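Local coordinates for protein beta-porphyranase B (Bacteroides plebeius, PDB 4AWD) that cleaves the sulfated red-seaweed polysaccharide porphyran at linkages between beta-D-galactopyranose and alpha-L-galactopyranose-6-sulfate, releasing mostly a disaccharide, at residues A[228-233]-A[260-265]; A[203-208]-A[253-258]; A[77-82]-A[287-292]; A[99-104]-A[118-123]. All coordinates share one frame; numbering follows the deposited sequence.

Interaction 1: residues A[228-233]-A[260-265]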
loop_
_atom_site.group_PDB
_atom_site.type_symbol
_atom_site.label_atom_id
_atom_site.label_comp_id
_atom_site.label_asym_id
_atom_site.label_seq_id
_atom_site.Cartn_x
_atom_site.Cartn_y
_atom_site.Cartn_z
ATOM N N VAL A 228 -5.303 -13.554 16.191
ATOM C CA VAL A 228 -4.978 -14.052 14.868
ATOM C C VAL A 228 -5.870 -15.220 14.482
ATOM O O VAL A 228 -6.081 -16.145 15.271
ATOM C CB VAL A 228 -3.493 -14.507 14.803
ATOM C CG1 VAL A 228 -3.142 -15.053 13.400
ATOM C CG2 VAL A 228 -2.576 -13.363 15.196
ATOM N N VAL A 229 -6.389 -15.170 13.265
ATOM C CA VAL A 229 -7.093 -16.291 12.698
ATOM C C VAL A 229 -6.158 -16.978 11.707
ATOM O O VAL A 229 -5.904 -18.185 11.835
ATOM C CB VAL A 229 -8.469 -15.869 12.086
ATOM C CG1 VAL A 229 -9.055 -16.962 11.152
ATOM C CG2 VAL A 229 -9.440 -15.572 13.205
ATOM N N SER A 230 -5.622 -16.210 10.754
ATOM C CA SER A 230 -4.730 -16.758 9.740
ATOM C C SER A 230 -3.810 -15.720 9.077
ATOM O O SER A 230 -4.155 -14.548 8.971
ATOM C CB SER A 230 -5.548 -17.493 8.672
ATOM O OG SER A 230 -4.700 -18.089 7.714
ATOM N N TYR A 231 -2.633 -16.178 8.657
ATOM C CA TYR A 231 -1.739 -15.436 7.763
ATOM C C TYR A 231 -1.793 -16.040 6.352
ATOM O O TYR A 231 -1.143 -15.535 5.430
ATOM C CB TYR A 231 -0.284 -15.537 8.241
ATOM C CG TYR A 231 -0.014 -15.115 9.670
ATOM C CD1 TYR A 231 -0.819 -14.173 10.313
ATOM C CD2 TYR A 231 1.079 -15.642 10.373
ATOM C CE1 TYR A 231 -0.556 -13.777 11.630
ATOM C CE2 TYR A 231 1.354 -15.254 11.687
ATOM C CZ TYR A 231 0.534 -14.316 12.308
ATOM O OH TYR A 231 0.786 -13.919 13.602
ATOM N N MET A 232 -2.557 -17.120 6.191
ATOM C CA MET A 232 -2.456 -17.973 4.998
ATOM C C MET A 232 -3.214 -17.426 3.799
ATOM O O MET A 232 -4.392 -17.080 3.882
ATOM C CB MET A 232 -2.930 -19.406 5.295
ATOM C CG MET A 232 -2.170 -20.121 6.428
ATOM S SD MET A 232 -0.444 -20.478 6.029
ATOM C CE MET A 232 -0.619 -21.946 4.988
ATOM N N THR A 233 -2.538 -17.402 2.668
ATOM C CA THR A 233 -3.061 -16.742 1.493
ATOM C C THR A 233 -2.740 -17.554 0.234
ATOM O O THR A 233 -1.951 -18.486 0.283
ATOM C CB THR A 233 -2.561 -15.268 1.523
ATOM O OG1 THR A 233 -3.668 -14.399 1.841
ATOM C CG2 THR A 233 -1.859 -14.842 0.270
ATOM N N LYS A 260 -12.649 -12.437 4.617
ATOM C CA LYS A 260 -12.581 -13.136 5.888
ATOM C C LYS A 260 -11.573 -12.471 6.804
ATOM O O LYS A 260 -10.451 -12.191 6.396
ATOM C CB LYS A 260 -12.192 -14.619 5.679
ATOM C CG LYS A 260 -13.230 -15.475 4.915
ATOM C CD LYS A 260 -12.622 -16.817 4.452
ATOM C CE LYS A 260 -11.940 -16.719 3.057
ATOM N NZ LYS A 260 -10.489 -16.316 3.080
ATOM N N TYR A 261 -11.964 -12.242 8.054
ATOM C CA TYR A 261 -11.045 -11.679 9.044
ATOM C C TYR A 261 -9.763 -12.508 9.161
ATOM O O TYR A 261 -9.820 -13.729 9.295
ATOM C CB TYR A 261 -11.731 -11.566 10.394
ATOM C CG TYR A 261 -10.811 -11.181 11.542
ATOM C CD1 TYR A 261 -10.082 -12.152 12.220
ATOM C CD2 TYR A 261 -10.696 -9.852 11.967
ATOM C CE1 TYR A 261 -9.265 -11.823 13.279
ATOM C CE2 TYR A 261 -9.874 -9.514 13.019
ATOM C CZ TYR A 261 -9.163 -10.508 13.675
ATOM O OH TYR A 261 -8.334 -10.205 14.720
ATOM N N MET A 262 -8.617 -11.836 9.119
ATOM C CA MET A 262 -7.324 -12.508 9.242
ATOM C C MET A 262 -6.651 -12.287 10.601
ATOM O O MET A 262 -6.303 -13.253 11.270
ATOM C CB MET A 262 -6.400 -12.120 8.091
ATOM C CG MET A 262 -6.992 -12.468 6.731
ATOM S SD MET A 262 -6.977 -14.249 6.436
ATOM C CE MET A 262 -5.286 -14.487 5.872
ATOM N N TYR A 263 -6.495 -11.026 11.005
ATOM C CA TYR A 263 -5.919 -10.665 12.295
ATOM C C TYR A 263 -5.986 -9.152 12.504
ATOM O O TYR A 263 -6.341 -8.394 11.600
ATOM C CB TYR A 263 -4.460 -11.156 12.432
ATOM C CG TYR A 263 -3.569 -10.692 11.303
ATOM C CD1 TYR A 263 -3.007 -9.411 11.317
ATOM C CD2 TYR A 263 -3.294 -11.525 10.211
ATOM C CE1 TYR A 263 -2.193 -8.966 10.274
ATOM C CE2 TYR A 263 -2.483 -11.088 9.168
ATOM C CZ TYR A 263 -1.940 -9.801 9.210
ATOM O OH TYR A 263 -1.146 -9.357 8.188
ATOM N N THR A 264 -5.623 -8.735 13.713
ATOM C CA THR A 264 -5.607 -7.342 14.123
ATOM C C THR A 264 -4.179 -6.864 14.347
ATOM O O THR A 264 -3.302 -7.643 14.755
ATOM C CB THR A 264 -6.369 -7.193 15.442
ATOM O OG1 THR A 264 -7.721 -7.629 15.255
ATOM C CG2 THR A 264 -6.381 -5.760 15.917
ATOM N N ILE A 265 -3.937 -5.584 14.081
ATOM C CA ILE A 265 -2.746 -4.956 14.607
ATOM C C ILE A 265 -3.134 -3.722 15.398
ATOM O O ILE A 265 -3.811 -2.834 14.878
ATOM C CB ILE A 265 -1.706 -4.597 13.511
ATOM C CG1 ILE A 265 -1.277 -5.847 12.730
ATOM C CG2 ILE A 265 -0.504 -3.900 14.136
ATOM C CD1 ILE A 265 -0.297 -5.576 11.595
#
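Val229 and Ser230 curl round the carbonyl of Met262, fastening the loop 228-233 to strand 260-265 in the beta-jelly roll of this family 16 glycoside hydrolase. Both backbone N-H groups converge on Met262 O, Val229 N at 2.8 Å and Ser230 N at 3.1 Å, so one acceptor takes two donors and the loop bends tightly about it. Side chains fill the remaining relief. Bent at both chi2 and chi3, the Met262 side chain folds into a hook beneath the loop, and its methyl CE settles into a hollow between two carbonyls, 3.3 Å from Ser230 O and 3.4 Å from Met232 O. The Val229 CG2 branch butts against the rim of the Tyr261 ring, in its plane, 3.6 Å from CD1. Tyr231 sets its edge toward the face of Tyr263 in an offset edge-to-face pair, centroids 5.4 Å apart and planes at 88°. A chi1 of 54°, with CG between backbone N and carbonyl carbon, brings the Tyr263 ring to both Tyr231 and Ser230 O, and its hydroxyl hydrogen-bonds to Met203 O, which anchors the far end of the ring. The loop also carries its own brace, an ST turn in which Ser230 OG accepts from Met232 N at 2.8 Å. At the near rim of the Tyr263 ring, CD2 lies 3.4 Å from Ser230 O, which approaches in the ring plane.

Interaction 2: residues A[203-208]-A[253-258]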
loop_
_atom_site.group_PDB
_atom_site.type_symbol
_atom_site.label_atom_id
_atom_site.label_comp_id
_atom_site.label_asym_id
_atom_site.label_seq_id
_atom_site.Cartn_x
_atom_site.Cartn_y
_atom_site.Cartn_z
ATOM N N MET A 203 -0.640 -13.162 4.132
ATOM C CA MET A 203 -1.275 -11.849 4.274
ATOM C C MET A 203 -0.279 -10.963 4.997
ATOM O O MET A 203 -0.332 -10.806 6.223
ATOM C CB MET A 203 -2.582 -11.977 5.074
ATOM C CG MET A 203 -3.465 -10.730 5.158
ATOM S SD MET A 203 -4.169 -10.265 3.564
ATOM C CE MET A 203 -4.917 -8.686 3.955
ATOM N N ASN A 204 0.670 -10.428 4.233
ATOM C CA ASN A 204 1.635 -9.470 4.765
ATOM C C ASN A 204 1.038 -8.063 4.879
ATOM O O ASN A 204 0.985 -7.312 3.908
ATOM C CB ASN A 204 2.905 -9.457 3.917
ATOM C CG ASN A 204 3.337 -10.836 3.506
ATOM O OD1 ASN A 204 3.696 -11.665 4.349
ATOM N ND2 ASN A 204 3.304 -11.100 2.201
ATOM N N SER A 205 0.570 -7.726 6.071
ATOM C CA SER A 205 0.011 -6.404 6.335
ATOM C C SER A 205 0.884 -5.840 7.416
ATOM O O SER A 205 1.700 -6.580 7.973
ATOM C CB SER A 205 -1.426 -6.512 6.827
ATOM O OG SER A 205 -2.214 -7.195 5.876
ATOM N N ASN A 206 0.743 -4.550 7.716
ATOM C CA ASN A 206 1.619 -3.946 8.691
ATOM C C ASN A 206 1.204 -2.531 9.057
ATOM O O ASN A 206 0.417 -1.901 8.346
ATOM C CB ASN A 206 3.054 -3.943 8.142
ATOM C CG ASN A 206 4.110 -4.162 9.218
ATOM O OD1 ASN A 206 3.824 -4.138 10.421
ATOM N ND2 ASN A 206 5.355 -4.358 8.778
ATOM N N THR A 207 1.745 -2.044 10.171
ATOM C CA THR A 207 1.573 -0.668 10.590
ATOM C C THR A 207 2.928 -0.104 10.973
ATOM O O THR A 207 3.770 -0.811 11.541
ATOM C CB THR A 207 0.695 -0.560 11.835
ATOM O OG1 THR A 207 1.385 -1.143 12.956
ATOM C CG2 THR A 207 -0.675 -1.245 11.627
ATOM N N HIS A 208 3.129 1.180 10.685
ATOM C CA HIS A 208 4.345 1.863 11.088
ATOM C C HIS A 208 3.990 3.187 11.739
ATOM O O HIS A 208 3.243 3.981 11.160
ATOM C CB HIS A 208 5.249 2.119 9.878
ATOM C CG HIS A 208 5.505 0.904 9.040
ATOM N ND1 HIS A 208 6.637 0.129 9.178
ATOM C CD2 HIS A 208 4.780 0.336 8.049
ATOM C CE1 HIS A 208 6.592 -0.872 8.320
ATOM N NE2 HIS A 208 5.477 -0.768 7.620
ATOM N N VAL A 253 -6.517 -1.674 13.770
ATOM C CA VAL A 253 -6.719 -1.929 12.354
ATOM C C VAL A 253 -6.894 -3.432 12.184
ATOM O O VAL A 253 -6.206 -4.207 12.837
ATOM C CB VAL A 253 -5.532 -1.427 11.508
ATOM C CG1 VAL A 253 -5.907 -1.461 10.057
ATOM C CG2 VAL A 253 -5.153 0.013 11.886
ATOM N N LYS A 254 -7.845 -3.839 11.342
ATOM C CA LYS A 254 -8.199 -5.259 11.183
ATOM C C LYS A 254 -8.174 -5.673 9.711
ATOM O O LYS A 254 -8.776 -5.012 8.865
ATOM C CB LYS A 254 -9.585 -5.541 11.778
ATOM C CG LYS A 254 -9.730 -5.138 13.246
ATOM C CD LYS A 254 -11.051 -5.620 13.896
ATOM C CE LYS A 254 -11.032 -5.350 15.408
ATOM N NZ LYS A 254 -12.321 -5.703 16.131
ATOM N N PHE A 255 -7.517 -6.789 9.409
ATOM C CA PHE A 255 -7.255 -7.150 8.013
ATOM C C PHE A 255 -8.084 -8.307 7.466
ATOM O O PHE A 255 -8.361 -9.285 8.168
ATOM C CB PHE A 255 -5.758 -7.378 7.796
ATOM C CG PHE A 255 -4.929 -6.190 8.160
ATOM C CD1 PHE A 255 -4.743 -5.164 7.250
ATOM C CD2 PHE A 255 -4.375 -6.076 9.440
ATOM C CE1 PHE A 255 -3.997 -4.032 7.591
ATOM C CE2 PHE A 255 -3.622 -4.955 9.789
ATOM C CZ PHE A 255 -3.427 -3.927 8.857
ATOM N N TYR A 256 -8.482 -8.177 6.203
ATOM C CA TYR A 256 -9.370 -9.140 5.557
ATOM C C TYR A 256 -8.793 -9.639 4.241
ATOM O O TYR A 256 -8.321 -8.863 3.414
ATOM C CB TYR A 256 -10.760 -8.539 5.344
ATOM C CG TYR A 256 -11.467 -8.221 6.645
ATOM C CD1 TYR A 256 -11.105 -7.101 7.411
ATOM C CD2 TYR A 256 -12.489 -9.051 7.125
ATOM C CE1 TYR A 256 -11.732 -6.818 8.609
ATOM C CE2 TYR A 256 -13.130 -8.771 8.335
ATOM C CZ TYR A 256 -12.747 -7.652 9.066
ATOM O OH TYR A 256 -13.373 -7.372 10.258
ATOM N N TYR A 257 -8.815 -10.951 4.082
ATOM C CA TYR A 257 -8.421 -11.578 2.849
ATOM C C TYR A 257 -9.648 -12.265 2.306
ATOM O O TYR A 257 -10.266 -13.029 3.020
ATOM C CB TYR A 257 -7.319 -12.608 3.109
ATOM C CG TYR A 257 -6.907 -13.385 1.886
ATOM C CD1 TYR A 257 -6.366 -12.728 0.776
ATOM C CD2 TYR A 257 -7.054 -14.769 1.831
ATOM C CE1 TYR A 257 -5.980 -13.418 -0.340
ATOM C CE2 TYR A 257 -6.669 -15.481 0.699
ATOM C CZ TYR A 257 -6.125 -14.801 -0.380
ATOM O OH TYR A 257 -5.721 -15.484 -1.509
ATOM N N ASP A 258 -10.000 -11.991 1.054
ATOM C CA ASP A 258 -11.212 -12.536 0.431
ATOM C C ASP A 258 -12.478 -12.451 1.334
ATOM O O ASP A 258 -13.313 -13.354 1.367
ATOM C CB ASP A 258 -10.951 -13.953 -0.109
ATOM C CG ASP A 258 -10.108 -13.962 -1.392
ATOM O OD1 ASP A 258 -9.961 -12.897 -2.049
ATOM O OD2 ASP A 258 -9.600 -15.048 -1.762
#
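This is a buried packing contact in the protein interior: Met203, from the loop leading into strand 204-213, and Ser205 lay their side chains on Phe255 and Tyr257 of strand 252-257, and no hydrogen bond joins the two segments. Ser205 stands squarely over the Phe255 ring, its CB 3.5 Å from the centroid and only 9° off the ring normal, a CH-pi contact that touches all six ring carbons. Ser205 OG leans over the same face, 3.5 Å from Phe255 CD1, while its hydrogen bond goes to Ile179 O on strand 168-182, so the small polar side chain is satisfied although it is buried against an aromatic ring. In Phe255, CG anti to the carbonyl carbon (chi1 -57°) carries the ring toward Ser205, and a chi2 of -84° presents its face. Strands 204-213 and 252-257 belong to different layers of the GH16 beta-jelly roll, and side chains pointing inward from each fill the space between them. Met203 extends this packing toward Tyr257. Its chain, bent at chi2, carries SD to 4.0 Å from Tyr257 CB and 5.3 Å from the ring centroid, an oblique Met-aromatic contact. CE, extended beyond SD, reaches the backbone of the other strand, 3.5 Å from Tyr256 O, and lies 4.1 Å from Phe255 CB. Tyr257 OH is hydrogen-bonded to Asp234. Asn206 has its CB pointing away from 253-258, and the nearest atoms of its side chain and that of Glu181, the probable proton donor, are about 5 Å apart.

Interaction 3: residues A[77-82]-A[287-292]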
loop_
_atom_site.group_PDB
_atom_site.type_symbol
_atom_site.label_atom_id
_atom_site.label_comp_id
_atom_site.label_asym_id
_atom_site.label_seq_id
_atom_site.Cartn_x
_atom_site.Cartn_y
_atom_site.Cartn_z
ATOM N N ASN A 77 11.398 9.293 -5.976
ATOM C CA ASN A 77 12.469 8.413 -6.411
ATOM C C ASN A 77 12.398 7.085 -5.678
ATOM O O ASN A 77 12.500 7.037 -4.448
ATOM C CB ASN A 77 13.827 9.101 -6.218
ATOM C CG ASN A 77 13.932 10.385 -7.011
ATOM O OD1 ASN A 77 14.018 10.367 -8.248
ATOM N ND2 ASN A 77 13.903 11.512 -6.309
ATOM N N GLY A 78 12.204 6.007 -6.435
ATOM C CA GLY A 78 12.010 4.672 -5.837
ATOM C C GLY A 78 13.217 4.143 -5.073
ATOM O O GLY A 78 14.220 4.831 -4.919
ATOM N N ARG A 79 13.095 2.914 -4.579
ATOM C CA ARG A 79 14.192 2.218 -3.926
ATOM C C ARG A 79 15.042 1.622 -5.030
ATOM O O ARG A 79 14.555 0.787 -5.791
ATOM C CB ARG A 79 13.656 1.105 -3.008
ATOM C CG ARG A 79 14.731 0.467 -2.085
ATOM C CD ARG A 79 14.150 -0.463 -1.021
ATOM N NE ARG A 79 13.168 0.202 -0.165
ATOM C CZ ARG A 79 11.845 0.030 -0.258
ATOM N NH1 ARG A 79 11.322 -0.780 -1.175
ATOM N NH2 ARG A 79 11.041 0.690 0.555
ATOM N N PRO A 80 16.311 2.053 -5.141
ATOM C CA PRO A 80 17.143 1.523 -6.239
ATOM C C PRO A 80 17.144 -0.016 -6.212
ATOM O O PRO A 80 17.193 -0.610 -5.136
ATOM C CB PRO A 80 18.538 2.094 -5.944
ATOM C CG PRO A 80 18.292 3.294 -5.068
ATOM C CD PRO A 80 17.021 3.049 -4.314
ATOM N N PRO A 81 17.104 -0.661 -7.389
ATOM C CA PRO A 81 17.278 -0.032 -8.694
ATOM C C PRO A 81 15.997 0.274 -9.487
ATOM O O PRO A 81 16.073 0.454 -10.718
ATOM C CB PRO A 81 18.132 -1.066 -9.443
ATOM C CG PRO A 81 17.782 -2.409 -8.780
ATOM C CD PRO A 81 17.033 -2.127 -7.507
ATOM N N ALA A 82 14.841 0.342 -8.822
ATOM C CA ALA A 82 13.602 0.736 -9.523
ATOM C C ALA A 82 13.037 2.052 -9.027
ATOM O O ALA A 82 13.002 2.325 -7.832
ATOM C CB ALA A 82 12.532 -0.349 -9.437
ATOM N N GLU A 287 7.361 -1.891 -6.456
ATOM C CA GLU A 287 8.695 -1.507 -6.013
ATOM C C GLU A 287 9.677 -2.643 -5.939
ATOM O O GLU A 287 9.364 -3.838 -6.158
ATOM C CB GLU A 287 8.647 -0.812 -4.651
ATOM C CG GLU A 287 8.851 -1.741 -3.465
ATOM C CD GLU A 287 7.965 -1.352 -2.290
ATOM O OE1 GLU A 287 6.734 -1.552 -2.405
ATOM O OE2 GLU A 287 8.496 -0.837 -1.272
ATOM N N THR A 288 10.913 -2.268 -5.685
ATOM C CA THR A 288 11.955 -3.250 -5.573
ATOM C C THR A 288 12.442 -3.190 -4.082
ATOM O O THR A 288 12.418 -2.112 -3.437
ATOM C CB THR A 288 12.984 -2.969 -6.749
ATOM O OG1 THR A 288 13.538 -4.178 -7.295
ATOM C CG2 THR A 288 14.010 -2.061 -6.366
ATOM N N TYR A 289 12.775 -4.365 -3.516
ATOM C CA TYR A 289 13.204 -4.493 -2.099
ATOM C C TYR A 289 14.664 -4.912 -1.998
ATOM O O TYR A 289 15.122 -5.739 -2.789
ATOM C CB TYR A 289 12.427 -5.586 -1.396
ATOM C CG TYR A 289 10.948 -5.364 -1.186
ATOM C CD1 TYR A 289 10.479 -4.369 -0.327
ATOM C CD2 TYR A 289 10.018 -6.206 -1.794
ATOM C CE1 TYR A 289 9.123 -4.195 -0.112
ATOM C CE2 TYR A 289 8.676 -6.041 -1.597
ATOM C CZ TYR A 289 8.220 -5.039 -0.754
ATOM O OH TYR A 289 6.859 -4.902 -0.559
ATOM N N ASP A 290 15.381 -4.386 -0.999
ATOM C CA ASP A 290 16.806 -4.703 -0.804
ATOM C C ASP A 290 17.024 -6.161 -0.419
ATOM O O ASP A 290 18.115 -6.719 -0.629
ATOM C CB ASP A 290 17.437 -3.809 0.268
ATOM C CG ASP A 290 17.441 -2.349 -0.115
ATOM O OD1 ASP A 290 17.252 -2.042 -1.326
ATOM O OD2 ASP A 290 17.645 -1.502 0.802
ATOM N N TRP A 291 15.994 -6.781 0.148
ATOM C CA TRP A 291 16.100 -8.177 0.587
ATOM C C TRP A 291 15.756 -9.156 -0.527
ATOM O O TRP A 291 15.796 -10.368 -0.324
ATOM C CB TRP A 291 15.272 -8.432 1.835
ATOM C CG TRP A 291 13.861 -7.911 1.783
ATOM C CD1 TRP A 291 13.409 -6.747 2.322
ATOM C CD2 TRP A 291 12.719 -8.551 1.187
ATOM N NE1 TRP A 291 12.056 -6.618 2.104
ATOM C CE2 TRP A 291 11.609 -7.710 1.407
ATOM C CE3 TRP A 291 12.526 -9.755 0.495
ATOM C CZ2 TRP A 291 10.313 -8.032 0.952
ATOM C CZ3 TRP A 291 11.247 -10.069 0.030
ATOM C CH2 TRP A 291 10.155 -9.211 0.265
ATOM N N GLU A 292 15.439 -8.631 -1.709
ATOM C CA GLU A 292 15.249 -9.458 -2.905
ATOM C C GLU A 292 16.044 -8.851 -4.055
ATOM O O GLU A 292 15.497 -8.171 -4.920
ATOM C CB GLU A 292 13.757 -9.610 -3.263
ATOM C CG GLU A 292 13.443 -10.478 -4.488
ATOM C CD GLU A 292 14.144 -11.844 -4.498
ATOM O OE1 GLU A 292 15.286 -11.911 -5.008
ATOM O OE2 GLU A 292 13.546 -12.860 -4.043
HETATM O O HOH W 1 11.691 0.766 -5.801
HETATM O O HOH W 2 18.238 0.179 -2.822
#
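Arg79 NH1 grips two acceptors of the 287-292 loop. It donates to Glu287 OE2 at 2.8 Å in a nearly straight salt bridge (171°), using the anti lone pair of the carboxylate, and to Thr288 O, also at 2.8 Å. Both partners lie in the guanidinium plane, and the Glu287 carboxylate is turned only 18° from it, so the two bonds fix the rotation of the arginine head. Both Arg79 and Glu287 probably bind substrate, as in related enzymes, and Glu287 OE1 hydrogen-bonds a glycerol, probably from the crystallisation liquor. Outward from this grip, water bridges the loops: one molecule, between backbones, accepts from Thr288 N at 3.1 Å and sits beside Arg79 O, while another donates to both Pro80 O and the Asp290 carboxylate oxygen OD1. The aliphatic part of Arg79 runs past Asp290, with CD 3.5 Å from OD1. Thr288 packs on Pro81 and Ala82, its CB meeting Ala82 CB at 3.8 Å. A cis peptide precedes Pro81. The 77-82 loop leads into strand 82-84 beside strand 117-126, whereas 287-292 follows strand 281-285, its Tyr289 packing on Thr150 of strand 149-163, with Tyr289 OH hydrogen-bonded to Glu181.

Interaction 4: residues A[99-104]-A[118-123]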
loop_
_atom_site.group_PDB
_atom_site.type_symbol
_atom_site.label_atom_id
_atom_site.label_comp_id
_atom_site.label_asym_id
_atom_site.label_seq_id
_atom_site.Cartn_x
_atom_site.Cartn_y
_atom_site.Cartn_z
ATOM N N ILE A 99 2.608 -1.534 -14.683
ATOM C CA ILE A 99 3.538 -2.446 -15.352
ATOM C C ILE A 99 4.976 -2.117 -14.961
ATOM O O ILE A 99 5.324 -0.939 -14.773
ATOM C CB ILE A 99 3.327 -2.472 -16.916
ATOM C CG1 ILE A 99 4.060 -3.659 -17.562
ATOM C CG2 ILE A 99 3.677 -1.112 -17.579
ATOM C CD1 ILE A 99 3.787 -3.859 -19.080
ATOM N N ASN A 100 5.797 -3.159 -14.805
ATOM C CA ASN A 100 7.240 -3.002 -14.573
ATOM C C ASN A 100 8.023 -3.167 -15.865
ATOM O O ASN A 100 7.842 -4.148 -16.586
ATOM C CB ASN A 100 7.738 -4.018 -13.545
ATOM C CG ASN A 100 6.888 -4.045 -12.313
ATOM O OD1 ASN A 100 6.650 -3.008 -11.706
ATOM N ND2 ASN A 100 6.396 -5.223 -11.951
ATOM N N THR A 101 8.881 -2.199 -16.162
ATOM C CA THR A 101 9.616 -2.190 -17.420
ATOM C C THR A 101 11.084 -1.907 -17.160
ATOM O O THR A 101 11.443 -1.351 -16.116
ATOM C CB THR A 101 9.088 -1.100 -18.373
ATOM O OG1 THR A 101 9.266 0.190 -17.762
ATOM C CG2 THR A 101 7.599 -1.328 -18.713
ATOM N N VAL A 102 11.922 -2.300 -18.112
ATOM C CA VAL A 102 13.297 -1.834 -18.194
ATOM C C VAL A 102 13.289 -0.308 -18.348
ATOM O O VAL A 102 12.535 0.235 -19.147
ATOM C CB VAL A 102 14.012 -2.508 -19.405
ATOM C CG1 VAL A 102 15.335 -1.858 -19.704
ATOM C CG2 VAL A 102 14.195 -4.009 -19.134
ATOM N N LEU A 103 14.099 0.391 -17.564
ATOM C CA LEU A 103 14.211 1.835 -17.725
ATOM C C LEU A 103 15.434 2.161 -18.555
ATOM O O LEU A 103 16.545 1.822 -18.177
ATOM C CB LEU A 103 14.295 2.544 -16.370
ATOM C CG LEU A 103 14.399 4.067 -16.499
ATOM C CD1 LEU A 103 13.169 4.645 -17.188
ATOM C CD2 LEU A 103 14.593 4.683 -15.161
ATOM N N SER A 104 15.224 2.831 -19.682
ATOM C CA SER A 104 16.301 3.128 -20.616
ATOM C C SER A 104 16.097 4.497 -21.261
ATOM O O SER A 104 15.045 4.756 -21.811
ATOM C CB SER A 104 16.380 2.051 -21.700
ATOM O OG SER A 104 17.545 2.229 -22.490
ATOM N N ARG A 118 17.484 1.399 -13.227
ATOM C CA ARG A 118 17.397 0.726 -14.523
ATOM C C ARG A 118 16.083 -0.021 -14.669
ATOM O O ARG A 118 15.845 -0.671 -15.685
ATOM C CB ARG A 118 18.584 -0.221 -14.745
ATOM C CG ARG A 118 18.622 -1.392 -13.774
ATOM C CD ARG A 118 19.814 -2.283 -14.003
ATOM N NE ARG A 118 19.586 -3.629 -13.474
ATOM C CZ ARG A 118 19.992 -4.053 -12.275
ATOM N NH1 ARG A 118 20.658 -3.244 -11.442
ATOM N NH2 ARG A 118 19.734 -5.303 -11.908
ATOM N N LEU A 119 15.240 0.068 -13.647
ATOM C CA LEU A 119 13.905 -0.495 -13.698
ATOM C C LEU A 119 12.882 0.590 -13.410
ATOM O O LEU A 119 13.103 1.485 -12.576
ATOM C CB LEU A 119 13.758 -1.655 -12.702
ATOM C CG LEU A 119 14.455 -2.989 -13.027
ATOM C CD1 LEU A 119 14.537 -3.873 -11.787
ATOM C CD2 LEU A 119 13.745 -3.730 -14.156
ATOM N N ALA A 120 11.759 0.527 -14.112
ATOM C CA ALA A 120 10.674 1.448 -13.827
ATOM C C ALA A 120 9.422 0.699 -13.378
ATOM O O ALA A 120 8.970 -0.251 -14.038
ATOM C CB ALA A 120 10.401 2.355 -15.018
ATOM N N GLY A 121 8.891 1.119 -12.230
ATOM C CA GLY A 121 7.570 0.674 -11.769
ATOM C C GLY A 121 6.572 1.817 -11.731
ATOM O O GLY A 121 6.747 2.832 -12.408
ATOM N N GLY A 122 5.532 1.653 -10.919
ATOM C CA GLY A 122 4.491 2.665 -10.757
ATOM C C GLY A 122 4.211 2.989 -9.303
ATOM O O GLY A 122 4.269 2.121 -8.445
ATOM N N ALA A 123 3.929 4.258 -9.033
ATOM C CA ALA A 123 3.464 4.695 -7.728
ATOM C C ALA A 123 2.288 5.637 -7.910
ATOM O O ALA A 123 2.470 6.801 -8.325
ATOM C CB ALA A 123 4.566 5.388 -6.966
#
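Thr101 and Ala120 form an antiparallel hydrogen-bonded pair, Ala120 N donating to Thr101 O at 2.8 Å and Thr101 N to Ala120 O at 2.9 Å. Their side chains rise from the same face of the sheet. In Thr101 a chi1 of 62° sets OG1 between the backbone N and carbonyl carbon; the hydroxyl comes to 3.7 Å from Ala120 CB and is hydrogen-bonded to Asn88 ND2. In Leu103, CG lies anti to the backbone N (chi1 -179°), which carries CD1 to within 4.2 Å of the Ala120 methyl, while CB rests 3.6 Å from the carbonyl carbon of Arg118. Its backbone N donates to Arg118 O at 2.8 Å from well above the carbonyl plane, 59° out of it, so the bond does not follow a carbonyl lone pair. Leu119 belongs to the non-hydrogen-bonded pair with Val102, and these two side chains diverge; the end of Leu119 nevertheless comes nearer, CD2 lying 3.8 Å from Thr101 O, and the side chain also packs on Ala82. Beside the paired residues, Asn100 OD1 faces Gly121 CA at 3.8 Å. This amide oxygen is buried there with no polar partner in the model. Such pairing is that of a beta hairpin, here made by strands 95-107 and 117-126 within the jelly-roll framework of the GH16 domain.

How the interactions relate
Interactions 1 and 2 adjoin, their centres about 7 Å apart, and lie on neighbouring strands, 260-265 in interaction 1 and 252-257 in interaction 2. Interaction 2 is buried and apolar, with no hydrogen bond between its segments, whereas interaction 1 is partly exposed and combines backbone bonds with aromatic packing. A probable backbone hydrogen bond from Met262 N to Phe255 O, 2.7 Å, joins the two. Interactions 3 and 4 form a second pair, partly exposed, joined where Pro81 O meets Arg118 N at 3.0 Å. Charge and water dominate interaction 3, at residues that probably bind substrate; regular strand pairing dominates interaction 4, on the opposite side of the chain's centre from interactions 1 and 2.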